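Local coordinates for protein glycoside hydrolase YxiA (Bacillus licheniformis, PDB 3LV4) that probably hydrolyses glycosidic bonds in arabinan breakdown, as a calcium-binding member of glycoside hydrolase family 43, at residues S198-A203 with M218-L223; G228-V233 with K364-D369; V348-V353 with G390-T395; H397-L402 with D410-R415. All coordinates share one frame; numbering follows the deposited sequence.

Contact 1 (S198-A203 with M218-L223); sequences SRIEGA and MSFGGL
E201 OE2 is gripped by the hydroxyl of Y229 and by a water at 2.7 Å, and that water carries the contact across by accepting from L223 N. The other carboxylate oxygen, OE1, pairs with S165 OG, while the side chain touches that of D148, predicted to orient the proton donor and tune its pKa. Behind this group the backbones of E201 and S219 form an antiparallel hydrogen-bonded pair: S219 N reaches E201 O at 2.8 Å, and the return bond from E201 N to S219 O lies in the carbonyl plane. G221 N adds a bond to R199 O, 2.8 Å long, where one strand ends and the other begins. R199 bends at chi3 (-66°), which lays its guanidinium flat over the G221-G222 peptide, G222 N standing 3.4 Å above the R199 plane; a CB on G222 would collide with NH1. Cutting R199 back to an alanine would probably leave D264 without its salt-bridge mate and uncover this peptide. On the sheet face opposite to E201 and S219, I200 CG1 sits over the F220 ring, 4.2 Å from the centroid. The paired strands open the fourth blade of the five-bladed beta-propeller of family 43, with E201, the predicted proton donor, on the first.

Contact 2 (G228-V233 with K364-D369); sequences GYNIRV and KDISAD
The segments run at 148° to each other, closing to 3.9 Å between the CA atoms of G228 and A368 and opening to 9.5 Å between those of R232 and K364. G228 has positive phi, and a CB there would collide with the S367 carbonyl carbon; its O is joined to S367 N through a water, while I366 CG2 packs against the same oxygen. At the wide end a long side chain spans the gap. R232 runs extended from CG to NE, and its NH2 donates to K364 O at 2.8 Å, a bent bond whose donor stands 61° out of the carbonyl plane. N230 fixes the rotation of this arginine: N230 OD1 takes R232 NE in the guanidinium plane (2.8 Å), and N230 ND2 donates to G228 O at the same length. With chi1 at 63° the N230 amide links G228 to R232 within its own segment; its side chain crosses that of I366 at about a right angle, ND2 nearest CG1. NH1 of R232 is taken by the carbonyls of E268 and Y270. A leucine in place of R232 would probably leave K364 O without this donor and N230 OD1 without its NE-H partner. K364 NZ comes to 4.7 Å from R232 NH1 but is bonded to the carbonyls of E434, G271 and P269. Thus two cations come near each other at the seam between catalytic propeller and C-terminal domain, their like charges probably eased by the main-chain oxygens that hold them, while D365 adds a salt bridge to K273.

Contact 3 (V348-V353 with G390-T395); sequences VKKSDV and GTWKNT
V353 meets W392 where the short helix 350-353 rests on strand 390-395 of the C-terminal lipocalin-like domain. V353 has chi1 near -60°, which puts CG2 between its backbone N and carbonyl carbon and aims that methyl at the six-membered end of the indole, 3.7 Å from both CZ3 and CH2 of W392. The tryptophan has CG between backbone N and carbonyl carbon as well (chi1 74°), bringing the ring off the strand toward the helix, and its NE1 is held by the carbonyl of N379. N394, two residues on, leaves the strand in the same sense with a like first torsion, 63°. Its side chain crosses that of K350 at about a right angle, OD1 of N394 lying 4.1 Å from K350 CG. The lysine starts with CG anti to the backbone N, runs extended, and bends only at chi4, which leaves NZ 4.3 Å from W392 CH2 and obliquely placed to the ring. At the start of the helix, K349 N bonds to D352 OD2 at 2.9 Å, an oxygen that also pairs with R415. One water spans the two segments, accepting from N394 ND2 at 2.9 Å and donating to V348 O at 3.1 Å.

Contact 4 (H397-L402 with D410-R415); sequences HNKIEL and DGVFLR
I400 and G411 face each other as an antiparallel hydrogen-bonded pair, each donating to the other at 2.9 Å between N and O. The two bonds differ in approach: I400 N stands 59° above the plane of the G411 carbonyl, whereas G411 N is tilted only 23° from that of I400. A third and nearly straight bond joins F413 N to N398 O at 2.7 Å. I400 bears down on the other strand with two branches. Its CG2 lies 3.5 Å from G411 C, and a CB on the glycine would be tight against it. Its CG1, anti to the backbone N (chi1 -171°), carries CD1 to F413 CZ at 3.5 Å, the side chains crossing near a right angle. On the other face K399 CD runs beside V412 CG2, and E401 lies alongside D410 with OE1 and OD1 4.8 Å apart. A water ties D410 OD1 to I400 O, and weak, long ion pairs of E401 with K393 and K403 probably soften the like charges. Further out, N398 ND2 is held by E346 O, and F413 also leans on F428. The pair forms the hairpin of strands 399-404 and 407-418, flanked by strand 390-395 on one side and 423-432 on the other, while V412 packs on L326 of propeller strand 319-327.

Overall arrangement
From the N terminus, contact 1 comes first and closes a short local hairpin in the fourth propeller blade. Contact 2 begins on the next strand of that blade, 230-236, and so touches contact 1, but it closes a loop of 130 residues by bringing in 364-369 from the C-terminal domain. Contact 3 crosses it, closing a loop of 36 residues: 348-353 falls inside the longer loop, whereas 390-395 follows its close. Contact 4, a second local hairpin, follows in series and lies against contact 3, their centres about 8 Å apart. Contact 2 thus links propeller and lipocalin-like domain, while contacts 3 and 4 tie together the latter, about 35 and 29 Å from contact 1 between centres.

Contact 1 (S198-A203 with M218-L223)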
loop_
_atom_site.group_PDB
_atom_site.type_symbol
_atom_site.label_atom_id
_atom_site.label_comp_id
_atom_site.label_asym_id
_atom_site.label_seq_id
_atom_site.Cartn_x
_atom_site.Cartn_y
_atom_site.Cartn_z
ATOM N N SER A 198 -12.458 -8.461 -9.469
ATOM C CA SER A 198 -11.117 -8.885 -9.069
ATOM C C SER A 198 -10.820 -8.359 -7.677
ATOM O O SER A 198 -11.214 -7.244 -7.335
ATOM C CB SER A 198 -10.072 -8.281 -10.001
ATOM O OG SER A 198 -10.343 -8.588 -11.349
ATOM N N ARG A 199 -10.089 -9.132 -6.886
ATOM C CA ARG A 199 -9.783 -8.694 -5.531
ATOM C C ARG A 199 -8.564 -7.790 -5.575
ATOM O O ARG A 199 -7.451 -8.210 -5.259
ATOM C CB ARG A 199 -9.598 -9.884 -4.589
ATOM C CG ARG A 199 -10.885 -10.717 -4.474
ATOM C CD ARG A 199 -11.019 -11.400 -3.113
ATOM N NE ARG A 199 -9.986 -12.413 -2.915
ATOM C CZ ARG A 199 -9.753 -13.015 -1.753
ATOM N NH1 ARG A 199 -10.475 -12.695 -0.683
ATOM N NH2 ARG A 199 -8.798 -13.930 -1.658
ATOM N N ILE A 200 -8.800 -6.550 -6.001
ATOM C CA ILE A 200 -7.767 -5.525 -6.107
ATOM C C ILE A 200 -8.354 -4.221 -5.586
ATOM O O ILE A 200 -9.425 -3.805 -6.026
ATOM C CB ILE A 200 -7.317 -5.317 -7.568
ATOM C CG1 ILE A 200 -6.932 -6.658 -8.210
ATOM C CG2 ILE A 200 -6.161 -4.311 -7.628
ATOM C CD1 ILE A 200 -6.498 -6.567 -9.674
ATOM N N GLU A 201 -7.666 -3.586 -4.640
ATOM C CA GLU A 201 -8.161 -2.346 -4.039
ATOM C C GLU A 201 -6.997 -1.575 -3.428
ATOM O O GLU A 201 -5.847 -2.008 -3.529
ATOM C CB GLU A 201 -9.220 -2.650 -2.969
ATOM C CG GLU A 201 -8.680 -3.369 -1.729
ATOM C CD GLU A 201 -9.778 -3.756 -0.745
ATOM O OE1 GLU A 201 -10.972 -3.517 -1.043
ATOM O OE2 GLU A 201 -9.445 -4.308 0.330
ATOM N N GLY A 202 -7.284 -0.426 -2.815
ATOM C CA GLY A 202 -6.252 0.308 -2.100
ATOM C C GLY A 202 -5.123 0.838 -2.968
ATOM O O GLY A 202 -3.949 0.755 -2.585
ATOM N N ALA A 203 -5.471 1.386 -4.133
ATOM C CA ALA A 203 -4.486 2.003 -5.019
ATOM C C ALA A 203 -3.741 3.169 -4.361
ATOM O O ALA A 203 -4.309 3.936 -3.577
ATOM C CB ALA A 203 -5.155 2.480 -6.308
HETATM N N MSE A 218 -0.909 -1.352 -4.864
HETATM C CA MSE A 218 -2.261 -1.856 -4.734
HETATM C C MSE A 218 -2.256 -3.100 -3.869
HETATM O O MSE A 218 -1.207 -3.717 -3.654
HETATM C CB MSE A 218 -2.853 -2.161 -6.110
HETATM C CG MSE A 218 -1.952 -2.968 -6.982
HETATM SE SE MSE A 218 -2.407 -2.782 -8.879
HETATM C CE MSE A 218 -0.656 -3.306 -9.596
ATOM N N SER A 219 -3.420 -3.452 -3.346
ATOM C CA SER A 219 -3.541 -4.645 -2.522
ATOM C C SER A 219 -4.352 -5.686 -3.266
ATOM O O SER A 219 -5.434 -5.390 -3.780
ATOM C CB SER A 219 -4.182 -4.310 -1.167
ATOM O OG SER A 219 -3.305 -3.485 -0.416
ATOM N N PHE A 220 -3.799 -6.892 -3.355
ATOM C CA PHE A 220 -4.486 -8.024 -3.977
ATOM C C PHE A 220 -5.064 -8.909 -2.867
ATOM O O PHE A 220 -4.493 -9.008 -1.772
ATOM C CB PHE A 220 -3.506 -8.860 -4.806
ATOM C CG PHE A 220 -3.277 -8.362 -6.217
ATOM C CD1 PHE A 220 -3.190 -7.008 -6.502
ATOM C CD2 PHE A 220 -3.091 -9.274 -7.254
ATOM C CE1 PHE A 220 -2.947 -6.568 -7.803
ATOM C CE2 PHE A 220 -2.851 -8.845 -8.553
ATOM C CZ PHE A 220 -2.784 -7.485 -8.830
ATOM N N GLY A 221 -6.176 -9.577 -3.145
ATOM C CA GLY A 221 -6.766 -10.466 -2.151
ATOM C C GLY A 221 -7.699 -9.779 -1.163
ATOM O O GLY A 221 -8.176 -8.666 -1.405
ATOM N N GLY A 222 -7.958 -10.452 -0.047
ATOM C CA GLY A 222 -8.897 -9.970 0.956
ATOM C C GLY A 222 -8.225 -9.473 2.225
ATOM O O GLY A 222 -7.223 -10.046 2.684
ATOM N N LEU A 223 -8.774 -8.399 2.800
ATOM C CA LEU A 223 -8.170 -7.773 3.974
ATOM C C LEU A 223 -8.156 -8.642 5.239
ATOM O O LEU A 223 -7.274 -8.478 6.091
ATOM C CB LEU A 223 -8.848 -6.433 4.273
ATOM C CG LEU A 223 -10.302 -6.501 4.740
ATOM C CD1 LEU A 223 -10.396 -6.603 6.269
ATOM C CD2 LEU A 223 -11.041 -5.277 4.248
HETATM O O HOH W 1 -10.474 -6.748 0.986
HETATM O O HOH W 2 -2.406 -0.980 -1.244
#

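Contact 2 (G228-V233 with K364-D369)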
loop_
_atom_site.group_PDB
_atom_site.type_symbol
_atom_site.label_atom_id
_atom_site.label_comp_id
_atom_site.label_asym_id
_atom_site.label_seq_id
_atom_site.Cartn_x
_atom_site.Cartn_y
_atom_site.Cartn_z
ATOM N N GLY A 228 -5.459 -13.423 2.398
ATOM C CA GLY A 228 -4.243 -13.390 1.602
ATOM C C GLY A 228 -3.895 -12.000 1.083
ATOM O O GLY A 228 -3.305 -11.864 0.009
ATOM N N TYR A 229 -4.254 -10.965 1.835
ATOM C CA TYR A 229 -3.956 -9.584 1.430
ATOM C C TYR A 229 -2.471 -9.454 1.174
ATOM O O TYR A 229 -1.656 -9.885 1.997
ATOM C CB TYR A 229 -4.297 -8.632 2.568
ATOM C CG TYR A 229 -5.031 -7.359 2.212
ATOM C CD1 TYR A 229 -5.900 -7.286 1.120
ATOM C CD2 TYR A 229 -4.898 -6.235 3.017
ATOM C CE1 TYR A 229 -6.593 -6.100 0.837
ATOM C CE2 TYR A 229 -5.580 -5.069 2.747
ATOM C CZ TYR A 229 -6.425 -5.000 1.666
ATOM O OH TYR A 229 -7.095 -3.817 1.446
ATOM N N ASN A 230 -2.111 -8.859 0.046
ATOM C CA ASN A 230 -0.708 -8.629 -0.250
ATOM C C ASN A 230 -0.514 -7.403 -1.126
ATOM O O ASN A 230 -1.290 -7.156 -2.053
ATOM C CB ASN A 230 -0.039 -9.884 -0.857
ATOM C CG ASN A 230 -0.633 -10.286 -2.194
ATOM O OD1 ASN A 230 0.021 -10.168 -3.234
ATOM N ND2 ASN A 230 -1.870 -10.774 -2.177
ATOM N N ILE A 231 0.523 -6.635 -0.809
ATOM C CA ILE A 231 0.834 -5.412 -1.535
ATOM C C ILE A 231 1.604 -5.741 -2.802
ATOM O O ILE A 231 2.578 -6.496 -2.770
ATOM C CB ILE A 231 1.658 -4.435 -0.667
ATOM C CG1 ILE A 231 0.803 -3.927 0.501
ATOM C CG2 ILE A 231 2.177 -3.269 -1.513
ATOM C CD1 ILE A 231 1.600 -3.272 1.632
ATOM N N ARG A 232 1.150 -5.186 -3.918
ATOM C CA ARG A 232 1.823 -5.367 -5.191
ATOM C C ARG A 232 2.066 -4.005 -5.805
ATOM O O ARG A 232 1.432 -3.011 -5.423
ATOM C CB ARG A 232 0.993 -6.236 -6.142
ATOM C CG ARG A 232 0.626 -7.594 -5.560
ATOM C CD ARG A 232 0.333 -8.653 -6.623
ATOM N NE ARG A 232 0.103 -9.950 -5.986
ATOM C CZ ARG A 232 0.102 -11.121 -6.618
ATOM N NH1 ARG A 232 0.287 -11.171 -7.936
ATOM N NH2 ARG A 232 -0.104 -12.243 -5.929
ATOM N N VAL A 233 2.982 -3.953 -6.762
ATOM C CA VAL A 233 3.320 -2.685 -7.386
ATOM C C VAL A 233 3.525 -2.873 -8.889
ATOM O O VAL A 233 3.872 -3.973 -9.358
ATOM C CB VAL A 233 4.566 -2.060 -6.710
ATOM C CG1 VAL A 233 5.826 -2.903 -6.997
ATOM C CG2 VAL A 233 4.747 -0.595 -7.124
ATOM N N LYS A 364 4.417 -15.529 -5.433
ATOM C CA LYS A 364 3.622 -14.645 -6.291
ATOM C C LYS A 364 2.125 -14.942 -6.230
ATOM O O LYS A 364 1.343 -14.372 -6.994
ATOM C CB LYS A 364 4.133 -14.664 -7.744
ATOM C CG LYS A 364 4.809 -13.359 -8.173
ATOM C CD LYS A 364 3.796 -12.230 -8.373
ATOM C CE LYS A 364 3.147 -12.258 -9.763
ATOM N NZ LYS A 364 4.000 -11.636 -10.842
ATOM N N ASP A 365 1.730 -15.807 -5.297
ATOM C CA ASP A 365 0.329 -16.175 -5.150
ATOM C C ASP A 365 -0.462 -15.192 -4.284
ATOM O O ASP A 365 0.111 -14.351 -3.586
ATOM C CB ASP A 365 0.186 -17.598 -4.587
ATOM C CG ASP A 365 1.009 -17.831 -3.301
ATOM O OD1 ASP A 365 1.748 -16.920 -2.849
ATOM O OD2 ASP A 365 0.916 -18.952 -2.742
ATOM N N ILE A 366 -1.784 -15.287 -4.365
ATOM C CA ILE A 366 -2.643 -14.752 -3.317
ATOM C C ILE A 366 -2.902 -15.916 -2.377
ATOM O O ILE A 366 -3.534 -16.906 -2.756
ATOM C CB ILE A 366 -3.968 -14.188 -3.863
ATOM C CG1 ILE A 366 -3.703 -12.960 -4.739
ATOM C CG2 ILE A 366 -4.897 -13.807 -2.702
ATOM C CD1 ILE A 366 -4.839 -12.622 -5.685
ATOM N N SER A 367 -2.366 -15.823 -1.164
ATOM C CA SER A 367 -2.420 -16.935 -0.223
ATOM C C SER A 367 -2.549 -16.449 1.208
ATOM O O SER A 367 -1.847 -15.535 1.619
ATOM C CB SER A 367 -1.164 -17.796 -0.339
ATOM O OG SER A 367 -1.103 -18.729 0.734
ATOM N N ALA A 368 -3.440 -17.079 1.966
ATOM C CA ALA A 368 -3.609 -16.753 3.377
ATOM C C ALA A 368 -2.591 -17.485 4.260
ATOM O O ALA A 368 -2.511 -17.219 5.460
ATOM C CB ALA A 368 -5.034 -17.053 3.828
ATOM N N ASP A 369 -1.814 -18.392 3.661
ATOM C CA ASP A 369 -0.801 -19.167 4.388
ATOM C C ASP A 369 0.237 -18.252 5.035
ATOM O O ASP A 369 0.747 -17.343 4.383
ATOM C CB ASP A 369 -0.023 -20.086 3.431
ATOM C CG ASP A 369 -0.799 -21.328 3.012
ATOM O OD1 ASP A 369 -1.982 -21.479 3.380
ATOM O OD2 ASP A 369 -0.200 -22.167 2.293
HETATM O O HOH W 3 -0.756 -13.404 -0.572
#

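Contact 3 (V348-V353 with G390-T395)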
loop_
_atom_site.group_PDB
_atom_site.type_symbol
_atom_site.label_atom_id
_atom_site.label_comp_id
_atom_site.label_asym_id
_atom_site.label_seq_id
_atom_site.Cartn_x
_atom_site.Cartn_y
_atom_site.Cartn_z
ATOM N N VAL A 348 28.207 -1.502 2.665
ATOM C CA VAL A 348 28.520 -2.783 3.280
ATOM C C VAL A 348 29.651 -3.461 2.526
ATOM O O VAL A 348 29.812 -3.277 1.323
ATOM C CB VAL A 348 27.294 -3.715 3.326
ATOM C CG1 VAL A 348 26.139 -3.024 4.006
ATOM C CG2 VAL A 348 26.913 -4.161 1.924
ATOM N N LYS A 349 30.444 -4.241 3.247
ATOM C CA LYS A 349 31.524 -4.999 2.638
ATOM C C LYS A 349 31.189 -6.485 2.718
ATOM O O LYS A 349 30.241 -6.875 3.393
ATOM C CB LYS A 349 32.847 -4.713 3.349
ATOM C CG LYS A 349 32.961 -5.374 4.706
ATOM C CD LYS A 349 34.221 -4.936 5.428
ATOM C CE LYS A 349 34.152 -3.467 5.791
ATOM N NZ LYS A 349 35.321 -3.058 6.620
ATOM N N LYS A 350 31.974 -7.311 2.038
ATOM C CA LYS A 350 31.702 -8.745 1.974
ATOM C C LYS A 350 31.593 -9.401 3.358
ATOM O O LYS A 350 30.680 -10.194 3.596
ATOM C CB LYS A 350 32.755 -9.458 1.117
ATOM C CG LYS A 350 32.335 -10.834 0.616
ATOM C CD LYS A 350 33.454 -11.485 -0.197
ATOM C CE LYS A 350 33.014 -12.808 -0.816
ATOM N NZ LYS A 350 32.048 -12.616 -1.938
ATOM N N SER A 351 32.507 -9.079 4.275
ATOM C CA SER A 351 32.460 -9.716 5.591
ATOM C C SER A 351 31.190 -9.348 6.364
ATOM O O SER A 351 30.738 -10.112 7.222
ATOM C CB SER A 351 33.715 -9.415 6.424
ATOM O OG SER A 351 33.659 -8.130 7.006
ATOM N N ASP A 352 30.613 -8.189 6.052
ATOM C CA ASP A 352 29.397 -7.732 6.722
ATOM C C ASP A 352 28.223 -8.636 6.378
ATOM O O ASP A 352 27.353 -8.898 7.212
ATOM C CB ASP A 352 29.040 -6.303 6.294
ATOM C CG ASP A 352 30.023 -5.261 6.803
ATOM O OD1 ASP A 352 30.612 -5.463 7.890
ATOM O OD2 ASP A 352 30.193 -4.222 6.116
ATOM N N VAL A 353 28.192 -9.105 5.135
ATOM C CA VAL A 353 26.995 -9.765 4.617
ATOM C C VAL A 353 27.096 -11.289 4.562
ATOM O O VAL A 353 26.076 -11.968 4.505
ATOM C CB VAL A 353 26.584 -9.200 3.238
ATOM C CG1 VAL A 353 26.291 -7.703 3.350
ATOM C CG2 VAL A 353 27.667 -9.464 2.201
ATOM N N GLY A 390 21.923 -22.028 -4.276
ATOM C CA GLY A 390 21.987 -20.957 -5.250
ATOM C C GLY A 390 23.297 -20.210 -5.193
ATOM O O GLY A 390 24.286 -20.708 -4.657
ATOM N N THR A 391 23.302 -19.011 -5.757
ATOM C CA THR A 391 24.489 -18.164 -5.737
ATOM C C THR A 391 24.112 -16.738 -5.345
ATOM O O THR A 391 22.943 -16.345 -5.415
ATOM C CB THR A 391 25.212 -18.148 -7.105
ATOM O OG1 THR A 391 24.399 -17.477 -8.077
ATOM C CG2 THR A 391 25.497 -19.564 -7.586
ATOM N N TRP A 392 25.101 -15.964 -4.921
ATOM C CA TRP A 392 24.841 -14.599 -4.517
ATOM C C TRP A 392 26.099 -13.775 -4.706
ATOM O O TRP A 392 27.216 -14.309 -4.729
ATOM C CB TRP A 392 24.416 -14.555 -3.045
ATOM C CG TRP A 392 25.576 -14.776 -2.121
ATOM C CD1 TRP A 392 26.102 -15.977 -1.750
ATOM C CD2 TRP A 392 26.378 -13.769 -1.482
ATOM N NE1 TRP A 392 27.176 -15.783 -0.915
ATOM C CE2 TRP A 392 27.367 -14.438 -0.734
ATOM C CE3 TRP A 392 26.353 -12.366 -1.471
ATOM C CZ2 TRP A 392 28.322 -13.756 0.025
ATOM C CZ3 TRP A 392 27.301 -11.691 -0.718
ATOM C CH2 TRP A 392 28.273 -12.388 0.019
ATOM N N LYS A 393 25.917 -12.471 -4.853
ATOM C CA LYS A 393 27.033 -11.548 -4.777
ATOM C C LYS A 393 26.565 -10.192 -4.287
ATOM O O LYS A 393 25.388 -9.833 -4.437
ATOM C CB LYS A 393 27.739 -11.415 -6.121
ATOM C CG LYS A 393 26.889 -10.874 -7.234
ATOM C CD LYS A 393 27.694 -10.876 -8.533
ATOM C CE LYS A 393 26.841 -10.517 -9.729
ATOM N NZ LYS A 393 27.669 -10.244 -10.945
ATOM N N ASN A 394 27.479 -9.455 -3.664
ATOM C CA ASN A 394 27.201 -8.066 -3.336
ATOM C C ASN A 394 27.861 -7.176 -4.368
ATOM O O ASN A 394 29.010 -7.412 -4.755
ATOM C CB ASN A 394 27.677 -7.709 -1.922
ATOM C CG ASN A 394 29.176 -7.832 -1.762
ATOM O OD1 ASN A 394 29.731 -8.923 -1.860
ATOM N ND2 ASN A 394 29.842 -6.706 -1.504
ATOM N N THR A 395 27.131 -6.170 -4.837
ATOM C CA THR A 395 27.682 -5.235 -5.813
ATOM C C THR A 395 27.485 -3.798 -5.348
ATOM O O THR A 395 26.673 -3.529 -4.465
ATOM C CB THR A 395 27.064 -5.427 -7.216
ATOM O OG1 THR A 395 25.677 -5.063 -7.197
ATOM C CG2 THR A 395 27.198 -6.872 -7.660
HETATM O O HOH W 4 28.516 -4.078 -1.344
#

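Contact 4 (H397-L402 with D410-R415)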
loop_
_atom_site.group_PDB
_atom_site.type_symbol
_atom_site.label_atom_id
_atom_site.label_comp_id
_atom_site.label_asym_id
_atom_site.label_seq_id
_atom_site.Cartn_x
_atom_site.Cartn_y
_atom_site.Cartn_z
ATOM N N HIS A 397 27.562 -0.309 -3.555
ATOM C CA HIS A 397 27.576 0.086 -2.156
ATOM C C HIS A 397 26.903 -0.982 -1.295
ATOM O O HIS A 397 27.389 -1.346 -0.220
ATOM C CB HIS A 397 26.786 1.393 -2.025
ATOM C CG HIS A 397 27.424 2.413 -1.140
ATOM N ND1 HIS A 397 26.773 3.563 -0.746
ATOM C CD2 HIS A 397 28.654 2.466 -0.578
ATOM C CE1 HIS A 397 27.574 4.279 0.022
ATOM N NE2 HIS A 397 28.723 3.636 0.140
ATOM N N ASN A 398 25.770 -1.484 -1.766
ATOM C CA ASN A 398 24.926 -2.304 -0.914
ATOM C C ASN A 398 23.877 -3.088 -1.696
ATOM O O ASN A 398 22.832 -3.451 -1.163
ATOM C CB ASN A 398 24.256 -1.418 0.130
ATOM C CG ASN A 398 23.668 -0.160 -0.476
ATOM O OD1 ASN A 398 23.057 -0.203 -1.545
ATOM N ND2 ASN A 398 23.857 0.971 0.197
ATOM N N LYS A 399 24.156 -3.343 -2.967
ATOM C CA LYS A 399 23.248 -4.162 -3.766
ATOM C C LYS A 399 23.547 -5.647 -3.591
ATOM O O LYS A 399 24.695 -6.045 -3.356
ATOM C CB LYS A 399 23.333 -3.793 -5.248
ATOM C CG LYS A 399 22.992 -2.344 -5.553
ATOM C CD LYS A 399 21.631 -1.956 -5.009
ATOM C CE LYS A 399 21.116 -0.665 -5.661
ATOM N NZ LYS A 399 21.903 0.550 -5.284
ATOM N N ILE A 400 22.504 -6.457 -3.694
ATOM C CA ILE A 400 22.661 -7.900 -3.727
ATOM C C ILE A 400 22.089 -8.443 -5.020
ATOM O O ILE A 400 21.109 -7.911 -5.559
ATOM C CB ILE A 400 21.981 -8.615 -2.526
ATOM C CG1 ILE A 400 22.365 -10.101 -2.504
ATOM C CG2 ILE A 400 20.457 -8.453 -2.564
ATOM C CD1 ILE A 400 21.846 -10.842 -1.294
ATOM N N GLU A 401 22.722 -9.490 -5.528
ATOM C CA GLU A 401 22.142 -10.293 -6.592
ATOM C C GLU A 401 22.119 -11.735 -6.095
ATOM O O GLU A 401 23.112 -12.211 -5.553
ATOM C CB GLU A 401 22.985 -10.179 -7.863
ATOM C CG GLU A 401 22.369 -10.834 -9.072
ATOM C CD GLU A 401 23.239 -10.691 -10.312
ATOM O OE1 GLU A 401 24.186 -9.871 -10.305
ATOM O OE2 GLU A 401 22.968 -11.391 -11.298
ATOM N N LEU A 402 20.984 -12.416 -6.240
ATOM C CA LEU A 402 20.891 -13.823 -5.851
ATOM C C LEU A 402 20.310 -14.636 -6.982
ATOM O O LEU A 402 19.476 -14.148 -7.748
ATOM C CB LEU A 402 19.976 -14.025 -4.639
ATOM C CG LEU A 402 20.060 -13.128 -3.418
ATOM C CD1 LEU A 402 19.087 -11.975 -3.579
ATOM C CD2 LEU A 402 19.724 -13.956 -2.179
ATOM N N ASP A 410 17.279 -9.161 -7.648
ATOM C CA ASP A 410 18.082 -7.962 -7.454
ATOM C C ASP A 410 17.538 -7.210 -6.262
ATOM O O ASP A 410 16.337 -6.939 -6.190
ATOM C CB ASP A 410 18.005 -7.076 -8.699
ATOM C CG ASP A 410 18.773 -7.665 -9.867
ATOM O OD1 ASP A 410 20.016 -7.614 -9.831
ATOM O OD2 ASP A 410 18.141 -8.188 -10.810
ATOM N N GLY A 411 18.407 -6.863 -5.323
ATOM C CA GLY A 411 17.933 -6.209 -4.121
ATOM C C GLY A 411 18.973 -5.370 -3.425
ATOM O O GLY A 411 19.997 -4.995 -4.014
ATOM N N VAL A 412 18.694 -5.076 -2.157
ATOM C CA VAL A 412 19.492 -4.141 -1.381
ATOM C C VAL A 412 19.728 -4.692 0.024
ATOM O O VAL A 412 18.815 -5.284 0.619
ATOM C CB VAL A 412 18.785 -2.760 -1.295
ATOM C CG1 VAL A 412 19.674 -1.750 -0.583
ATOM C CG2 VAL A 412 18.441 -2.243 -2.695
ATOM N N PHE A 413 20.954 -4.523 0.532
ATOM C CA PHE A 413 21.311 -4.852 1.921
ATOM C C PHE A 413 21.042 -3.654 2.837
ATOM O O PHE A 413 21.282 -2.504 2.458
ATOM C CB PHE A 413 22.813 -5.165 2.042
ATOM C CG PHE A 413 23.237 -6.522 1.521
ATOM C CD1 PHE A 413 22.925 -7.682 2.211
ATOM C CD2 PHE A 413 24.024 -6.620 0.376
ATOM C CE1 PHE A 413 23.352 -8.927 1.749
ATOM C CE2 PHE A 413 24.458 -7.859 -0.094
ATOM C CZ PHE A 413 24.124 -9.013 0.592
ATOM N N LEU A 414 20.589 -3.920 4.059
ATOM C CA LEU A 414 20.311 -2.852 5.014
ATOM C C LEU A 414 20.447 -3.367 6.439
ATOM O O LEU A 414 19.837 -4.377 6.793
ATOM C CB LEU A 414 18.892 -2.323 4.808
ATOM C CG LEU A 414 18.461 -1.172 5.722
ATOM C CD1 LEU A 414 19.324 0.090 5.456
ATOM C CD2 LEU A 414 16.965 -0.874 5.573
ATOM N N ARG A 415 21.241 -2.685 7.262
ATOM C CA ARG A 415 21.279 -3.019 8.683
ATOM C C ARG A 415 20.026 -2.487 9.363
ATOM O O ARG A 415 19.659 -1.328 9.188
ATOM C CB ARG A 415 22.515 -2.425 9.361
ATOM C CG ARG A 415 23.825 -3.003 8.896
ATOM C CD ARG A 415 24.975 -2.437 9.733
ATOM N NE ARG A 415 26.279 -2.945 9.315
ATOM C CZ ARG A 415 26.949 -2.506 8.252
ATOM N NH1 ARG A 415 26.427 -1.559 7.480
ATOM N NH2 ARG A 415 28.135 -3.023 7.949
HETATM O O HOH W 5 21.351 -6.281 -7.904
#